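Local coordinates for protein Vv2_1132 (Vibrio vulnificus CMCP6, PDB 5Y9S) that probably regulates transcription as a LysR-type regulator, with an N-terminal helix-turn-helix domain for DNA and a C-terminal domain related to periplasmic binding proteins, at residues D[135-138]-D[139-143]; D[103-107]-D[108-112]; D[111-114]-D[115-119]. One frame throughout, in Å; residues are numbered along the deposited sequence.

Contact 1 of 3, residues D[135-138]-D[139-143]; sequences SVLG and IDAHF
S135 and H142 meet through a side-chain hydrogen bond at the start of helix 139-147. S135 OG lies 2.8 Å from H142 NE2. The hydroxyl comes to the ring at its edge, near the ring plane, and either partner could be the donor. S135 puts OG anti to its own backbone N (chi1 171°), which brings the hydroxyl close to both the imidazole and the L137 N-H. The same OG accepts the backbone N of L137 at 3.0 Å, closing an ST turn. Two bonds therefore grip this oxygen, and one of them ties the loop to the imidazole.

The backbone adds a second link. G138 is the N-cap residue, and its O accepts the N of H142 at 3.0 Å. The N-H...O angle is 151°. This is the first turn of the helix. The G138 carbonyl oxygen also sits over one face of the H142 ring, displaced toward the rim. The imidazole is thus held at its edge by the serine while a carbonyl lies over its face. The L137 O comes obliquely to H142 CE1, at 3.4 Å.

Apolar contact is small. L137 CB touches A141 CB at 3.7 Å. L137 also packs on S41 of the second subunit. Further along, F143 meets Y61 of that subunit edge-to-face, and D140 OD1 accepts from the backbone N of F26 of that subunit.

In sum, this is a helix N-terminus entered through an ST turn. It forms the strand-to-helix connection after strand 129-134, as in the alternating beta-alpha units of the periplasmic-binding-protein fold.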
loop_
_atom_site.group_PDB
_atom_site.type_symbol
_atom_site.label_atom_id
_atom_site.label_comp_id
_atom_site.label_asym_id
_atom_site.label_seq_id
_atom_site.Cartn_x
_atom_site.Cartn_y
_atom_site.Cartn_z
ATOM N N SER D 135 -21.917 3.158 16.460
ATOM C CA SER D 135 -20.474 2.983 16.373
ATOM C C SER D 135 -20.030 1.858 17.293
ATOM O O SER D 135 -20.500 1.758 18.430
ATOM C CB SER D 135 -19.744 4.280 16.752
ATOM O OG SER D 135 -18.344 4.069 16.880
ATOM N N VAL D 136 -19.119 1.017 16.801
ATOM C CA VAL D 136 -18.484 0.004 17.639
ATOM C C VAL D 136 -17.101 0.438 18.095
ATOM O O VAL D 136 -16.379 -0.361 18.693
ATOM C CB VAL D 136 -18.402 -1.371 16.940
ATOM C CG1 VAL D 136 -19.764 -1.807 16.448
ATOM C CG2 VAL D 136 -17.380 -1.358 15.785
ATOM N N LEU D 137 -16.696 1.674 17.801
ATOM C CA LEU D 137 -15.468 2.170 18.399
ATOM C C LEU D 137 -15.643 2.216 19.921
ATOM O O LEU D 137 -16.747 2.104 20.457
ATOM C CB LEU D 137 -15.106 3.542 17.833
ATOM C CG LEU D 137 -14.779 3.657 16.337
ATOM C CD1 LEU D 137 -14.870 5.105 15.928
ATOM C CD2 LEU D 137 -13.395 3.099 15.972
ATOM N N GLY D 138 -14.553 2.349 20.628
ATOM C CA GLY D 138 -14.682 2.250 22.068
ATOM C C GLY D 138 -15.298 3.483 22.719
ATOM O O GLY D 138 -15.454 4.550 22.123
ATOM N N ILE D 139 -15.640 3.326 23.998
ATOM C CA ILE D 139 -15.981 4.491 24.810
ATOM C C ILE D 139 -14.822 5.496 24.808
ATOM O O ILE D 139 -15.033 6.718 24.779
ATOM C CB ILE D 139 -16.389 4.054 26.242
ATOM C CG1 ILE D 139 -16.863 5.240 27.071
ATOM C CG2 ILE D 139 -15.302 3.334 26.991
ATOM C CD1 ILE D 139 -18.305 5.554 26.808
ATOM N N ASP D 140 -13.576 5.000 24.812
ATOM C CA ASP D 140 -12.418 5.894 24.735
ATOM C C ASP D 140 -12.432 6.693 23.437
ATOM O O ASP D 140 -12.160 7.904 23.431
ATOM C CB ASP D 140 -11.120 5.084 24.863
ATOM C CG ASP D 140 -9.866 5.913 24.534
ATOM O OD1 ASP D 140 -9.461 5.947 23.338
ATOM O OD2 ASP D 140 -9.281 6.514 25.467
ATOM N N ALA D 141 -12.777 6.048 22.326
ATOM C CA ALA D 141 -12.876 6.788 21.065
ATOM C C ALA D 141 -13.970 7.852 21.130
ATOM O O ALA D 141 -13.779 8.975 20.649
ATOM C CB ALA D 141 -13.132 5.828 19.901
ATOM N N HIS D 142 -15.119 7.519 21.737
ATOM C CA HIS D 142 -16.263 8.435 21.755
ATOM C C HIS D 142 -16.062 9.577 22.730
ATOM O O HIS D 142 -16.494 10.700 22.456
ATOM C CB HIS D 142 -17.545 7.691 22.099
ATOM C CG HIS D 142 -17.913 6.634 21.102
ATOM N ND1 HIS D 142 -18.680 5.536 21.426
ATOM C CD2 HIS D 142 -17.628 6.518 19.784
ATOM C CE1 HIS D 142 -18.853 4.790 20.351
ATOM N NE2 HIS D 142 -18.224 5.361 19.342
ATOM N N PHE D 143 -15.452 9.313 23.889
ATOM C CA PHE D 143 -15.046 10.427 24.745
ATOM C C PHE D 143 -14.151 11.381 23.967
ATOM O O PHE D 143 -14.347 12.599 24.004
ATOM C CB PHE D 143 -14.316 9.922 25.998
ATOM C CG PHE D 143 -15.217 9.295 27.026
ATOM C CD1 PHE D 143 -16.589 9.292 26.861
ATOM C CD2 PHE D 143 -14.681 8.713 28.165
ATOM C CE1 PHE D 143 -17.419 8.716 27.819
ATOM C CE2 PHE D 143 -15.503 8.138 29.127
ATOM C CZ PHE D 143 -16.871 8.136 28.957
#

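Contact 2 of 3, residues D[103-107]-D[108-112]; sequences IVCLH and TLAVN
C105 and A110 touch where strand 100-105 gives way to helix 107-112. The contact is partly apolar. C105 SG rests against A110 CB at 3.8 Å, the nearest apolar approach between side chains of the two segments. The thiol is placed between the backbone N and the carbonyl carbon of its residue (chi1 57°), which turns it toward the helix that follows. C105 CB also comes within 4.4 Å of L109 CB. The leucines L106 and L109 only graze each other with their CD1 methyls, 4.5 Å apart.

Backbone hydrogen bonds make the turn itself. A110 N donates to L106 O at 3.2 Å. The N-H...O angle of 137° is bent, which fits an amide drawn toward two acceptors. The same N-H also has a weak bond to H107 O at 3.1 Å. One amide is therefore shared between two carbonyls. The methyl of A110 lies beside both, with CB 3.4 Å from H107 O.

The turn follows the end of strand 100-105, which lies between the parallel strands 129-134 and 153-157: V104 bonds L153 through the backbone, and C105 bonds S135, just past strand 129-134. A110 O is hydrogen-bonded to S237 OG of the third subunit. The side chain of A110 meets V132 and P134 of strand 129-134, L106 and L109 meet T156 and Y157 of strand 153-157, and helix 114-120 packs against I103 and C105 through L114.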
loop_
_atom_site.group_PDB
_atom_site.type_symbol
_atom_site.label_atom_id
_atom_site.label_comp_id
_atom_site.label_asym_id
_atom_site.label_seq_id
_atom_site.Cartn_x
_atom_site.Cartn_y
_atom_site.Cartn_z
ATOM N N ILE D 103 -25.080 12.542 17.216
ATOM C CA ILE D 103 -25.274 11.567 18.282
ATOM C C ILE D 103 -24.548 10.289 17.899
ATOM O O ILE D 103 -24.676 9.816 16.765
ATOM C CB ILE D 103 -26.769 11.298 18.534
ATOM C CG1 ILE D 103 -27.458 12.581 19.027
ATOM C CG2 ILE D 103 -26.922 10.180 19.521
ATOM C CD1 ILE D 103 -28.967 12.568 18.941
ATOM N N VAL D 104 -23.759 9.756 18.826
ATOM C CA VAL D 104 -23.050 8.494 18.655
ATOM C C VAL D 104 -23.497 7.553 19.766
ATOM O O VAL D 104 -23.768 7.997 20.889
ATOM C CB VAL D 104 -21.518 8.694 18.690
ATOM C CG1 VAL D 104 -21.088 9.284 20.022
ATOM C CG2 VAL D 104 -20.796 7.390 18.476
ATOM N N CYS D 105 -23.589 6.263 19.454
ATOM C CA CYS D 105 -23.983 5.249 20.427
ATOM C C CYS D 105 -23.773 3.874 19.816
ATOM O O CYS D 105 -23.410 3.734 18.645
ATOM C CB CYS D 105 -25.438 5.394 20.852
ATOM S SG CYS D 105 -26.567 5.325 19.437
ATOM N N LEU D 106 -24.031 2.860 20.631
ATOM C CA LEU D 106 -23.994 1.492 20.154
ATOM C C LEU D 106 -25.192 1.232 19.251
ATOM O O LEU D 106 -26.213 1.928 19.319
ATOM C CB LEU D 106 -23.992 0.511 21.325
ATOM C CG LEU D 106 -22.717 0.558 22.167
ATOM C CD1 LEU D 106 -22.810 1.632 23.287
ATOM C CD2 LEU D 106 -22.399 -0.828 22.708
ATOM N N HIS D 107 -25.056 0.196 18.411
ATOM C CA HIS D 107 -26.097 -0.142 17.442
ATOM C C HIS D 107 -27.434 -0.401 18.117
ATOM O O HIS D 107 -28.479 0.055 17.632
ATOM C CB HIS D 107 -25.691 -1.375 16.638
ATOM C CG HIS D 107 -24.740 -1.085 15.523
ATOM N ND1 HIS D 107 -23.442 -0.682 15.738
ATOM C CD2 HIS D 107 -24.903 -1.137 14.180
ATOM C CE1 HIS D 107 -22.839 -0.505 14.575
ATOM N NE2 HIS D 107 -23.705 -0.776 13.612
ATOM N N THR D 108 -27.425 -1.150 19.225
ATOM C CA THR D 108 -28.681 -1.531 19.863
ATOM C C THR D 108 -29.436 -0.298 20.334
ATOM O O THR D 108 -30.625 -0.133 20.041
ATOM C CB THR D 108 -28.417 -2.482 21.031
ATOM O OG1 THR D 108 -27.587 -1.831 22.003
ATOM C CG2 THR D 108 -27.698 -3.728 20.544
ATOM N N LEU D 109 -28.743 0.599 21.039
ATOM C CA LEU D 109 -29.402 1.781 21.576
ATOM C C LEU D 109 -29.984 2.637 20.469
ATOM O O LEU D 109 -30.987 3.328 20.679
ATOM C CB LEU D 109 -28.413 2.588 22.416
ATOM C CG LEU D 109 -27.890 1.939 23.701
ATOM C CD1 LEU D 109 -26.964 2.894 24.428
ATOM C CD2 LEU D 109 -29.063 1.538 24.589
ATOM N N ALA D 110 -29.392 2.577 19.274
ATOM C CA ALA D 110 -29.825 3.440 18.182
ATOM C C ALA D 110 -31.217 3.097 17.647
ATOM O O ALA D 110 -31.816 3.940 16.970
ATOM C CB ALA D 110 -28.804 3.385 17.045
ATOM N N VAL D 111 -31.750 1.898 17.912
ATOM C CA VAL D 111 -33.034 1.517 17.338
ATOM C C VAL D 111 -34.154 1.463 18.373
ATOM O O VAL D 111 -35.302 1.766 18.034
ATOM C CB VAL D 111 -32.951 0.186 16.552
ATOM C CG1 VAL D 111 -31.709 0.142 15.689
ATOM C CG2 VAL D 111 -32.989 -1.021 17.469
ATOM N N ASN D 112 -33.863 1.120 19.624
ATOM C CA ASN D 112 -34.912 0.946 20.621
ATOM C C ASN D 112 -34.837 1.966 21.746
ATOM O O ASN D 112 -35.740 2.000 22.593
ATOM C CB ASN D 112 -34.856 -0.473 21.195
ATOM C CG ASN D 112 -33.442 -1.004 21.267
ATOM O OD1 ASN D 112 -32.570 -0.383 21.889
ATOM N ND2 ASN D 112 -33.192 -2.145 20.610
#

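Contact 3 of 3, residues D[111-114]-D[115-119]; sequences VNLL and PKLFL
L114 sets CG anti to its carbonyl carbon (chi1 -64°), and F118 does the same (chi1 -58°). Four residues apart, the two side chains then lie side by side and point the same way. The tip of the phenyl ring meets the leucine: F118 CZ is 3.5 Å from L114 CB, and both leucine methyls lie a little further from it. L113 instead swings CG anti to its backbone N. This lays it alongside L117, with L113 CD1 3.8 Å from L117 CD2.

The backbone bonds of the turn run beside these pairs. L117 N donates to L113 O at 2.9 Å with an N-H...O angle of 176°. F118 N donates to L114 O at 2.6 Å, also close to straight. The L114 oxygen has a second neighbour, since it lies over one face of the F118 ring, 3.0 Å above the plane and displaced toward the rim.

P115 sits in the first turn of helix 114-120. Its ring has no N-H to give. Its CG instead rests 3.6 Å from V111 O, at the end of the preceding helix.

Around the contact, L114 and F118 face strands 100-105 and 129-134, meeting I103 and V132. The end of K116 leads away from 111-114, and NZ makes a salt bridge with E257. F118 and P115 also pack on M241 and S237 of the third subunit.

The chemistry is that of a helix start: straight backbone bonds fix the turn, and the proline occupies a position whose nitrogen need not donate. L114 and F118 gather on the sheet side, while L113 and L117 pair along the helix. The charge of K116 is paired with E257.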
loop_
_atom_site.group_PDB
_atom_site.type_symbol
_atom_site.label_atom_id
_atom_site.label_comp_id
_atom_site.label_asym_id
_atom_site.label_seq_id
_atom_site.Cartn_x
_atom_site.Cartn_y
_atom_site.Cartn_z
ATOM N N VAL D 111 -31.750 1.898 17.912
ATOM C CA VAL D 111 -33.034 1.517 17.338
ATOM C C VAL D 111 -34.154 1.463 18.373
ATOM O O VAL D 111 -35.302 1.766 18.034
ATOM C CB VAL D 111 -32.951 0.186 16.552
ATOM C CG1 VAL D 111 -31.709 0.142 15.689
ATOM C CG2 VAL D 111 -32.989 -1.021 17.469
ATOM N N ASN D 112 -33.863 1.120 19.624
ATOM C CA ASN D 112 -34.912 0.946 20.621
ATOM C C ASN D 112 -34.837 1.966 21.746
ATOM O O ASN D 112 -35.740 2.000 22.593
ATOM C CB ASN D 112 -34.856 -0.473 21.195
ATOM C CG ASN D 112 -33.442 -1.004 21.267
ATOM O OD1 ASN D 112 -32.570 -0.383 21.889
ATOM N ND2 ASN D 112 -33.192 -2.145 20.610
ATOM N N LEU D 113 -33.804 2.809 21.778
ATOM C CA LEU D 113 -33.755 3.896 22.745
ATOM C C LEU D 113 -33.944 5.253 22.082
ATOM O O LEU D 113 -34.911 5.954 22.389
ATOM C CB LEU D 113 -32.440 3.872 23.538
ATOM C CG LEU D 113 -32.419 4.875 24.698
ATOM C CD1 LEU D 113 -33.335 4.399 25.808
ATOM C CD2 LEU D 113 -31.004 5.094 25.226
ATOM N N LEU D 114 -33.057 5.636 21.161
ATOM C CA LEU D 114 -33.115 6.993 20.618
ATOM C C LEU D 114 -34.451 7.322 19.952
ATOM O O LEU D 114 -35.051 8.351 20.305
ATOM C CB LEU D 114 -31.916 7.211 19.683
ATOM C CG LEU D 114 -30.592 7.133 20.449
ATOM C CD1 LEU D 114 -29.432 7.516 19.577
ATOM C CD2 LEU D 114 -30.635 8.020 21.692
ATOM N N PRO D 115 -34.985 6.520 19.027
ATOM C CA PRO D 115 -36.254 6.924 18.393
ATOM C C PRO D 115 -37.390 7.116 19.384
ATOM O O PRO D 115 -38.174 8.065 19.256
ATOM C CB PRO D 115 -36.535 5.772 17.414
ATOM C CG PRO D 115 -35.195 5.203 17.114
ATOM C CD PRO D 115 -34.413 5.316 18.392
ATOM N N LYS D 116 -37.516 6.220 20.361
ATOM C CA LYS D 116 -38.494 6.422 21.426
ATOM C C LYS D 116 -38.249 7.750 22.127
ATOM O O LYS D 116 -39.166 8.562 22.277
ATOM C CB LYS D 116 -38.427 5.265 22.422
ATOM C CG LYS D 116 -39.377 5.380 23.591
ATOM C CD LYS D 116 -40.629 4.539 23.368
ATOM C CE LYS D 116 -41.614 4.682 24.522
ATOM N NZ LYS D 116 -41.005 4.308 25.834
ATOM N N LEU D 117 -37.004 7.993 22.550
ATOM C CA LEU D 117 -36.655 9.274 23.155
ATOM C C LEU D 117 -37.031 10.431 22.242
ATOM O O LEU D 117 -37.695 11.384 22.669
ATOM C CB LEU D 117 -35.158 9.315 23.476
ATOM C CG LEU D 117 -34.828 9.037 24.936
ATOM C CD1 LEU D 117 -35.566 10.020 25.819
ATOM C CD2 LEU D 117 -35.215 7.615 25.301
ATOM N N PHE D 118 -36.632 10.353 20.971
ATOM C CA PHE D 118 -36.893 11.447 20.037
ATOM C C PHE D 118 -38.390 11.674 19.863
ATOM O O PHE D 118 -38.865 12.815 19.879
ATOM C CB PHE D 118 -36.243 11.154 18.680
ATOM C CG PHE D 118 -34.741 10.945 18.737
ATOM C CD1 PHE D 118 -33.997 11.354 19.834
ATOM C CD2 PHE D 118 -34.070 10.360 17.671
ATOM C CE1 PHE D 118 -32.620 11.163 19.866
ATOM C CE2 PHE D 118 -32.694 10.174 17.700
ATOM C CZ PHE D 118 -31.970 10.572 18.795
ATOM N N LEU D 119 -39.150 10.596 19.684
ATOM C CA LEU D 119 -40.581 10.746 19.454
ATOM C C LEU D 119 -41.281 11.300 20.687
ATOM O O LEU D 119 -42.183 12.136 20.569
ATOM C CB LEU D 119 -41.187 9.408 19.034
ATOM C CG LEU D 119 -40.905 9.012 17.576
ATOM C CD1 LEU D 119 -40.998 7.502 17.360
ATOM C CD2 LEU D 119 -41.862 9.750 16.656
#

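How the contacts relate
Along the chain, contact 2 comes first, then contact 3, then contact 1. All three lie in the LysR substrate-binding domain. Contacts 2 and 3 share V111 and N112 on helix 107-112, and their centres are 9 Å apart. A probable hydrogen bond from L114 N to L109 O joins them. Contacts 1 and 2 are 12 Å apart between centres. They meet because strands 100-105 and 129-134 are paired neighbours in the sheet, and S135 N probably bonds C105 O. Contacts 1 and 3 do not touch: their centres are 20 Å apart and their nearest atoms about 9 Å. Contacts 2 and 3 both touch the third subunit, while contact 1 meets mainly the second.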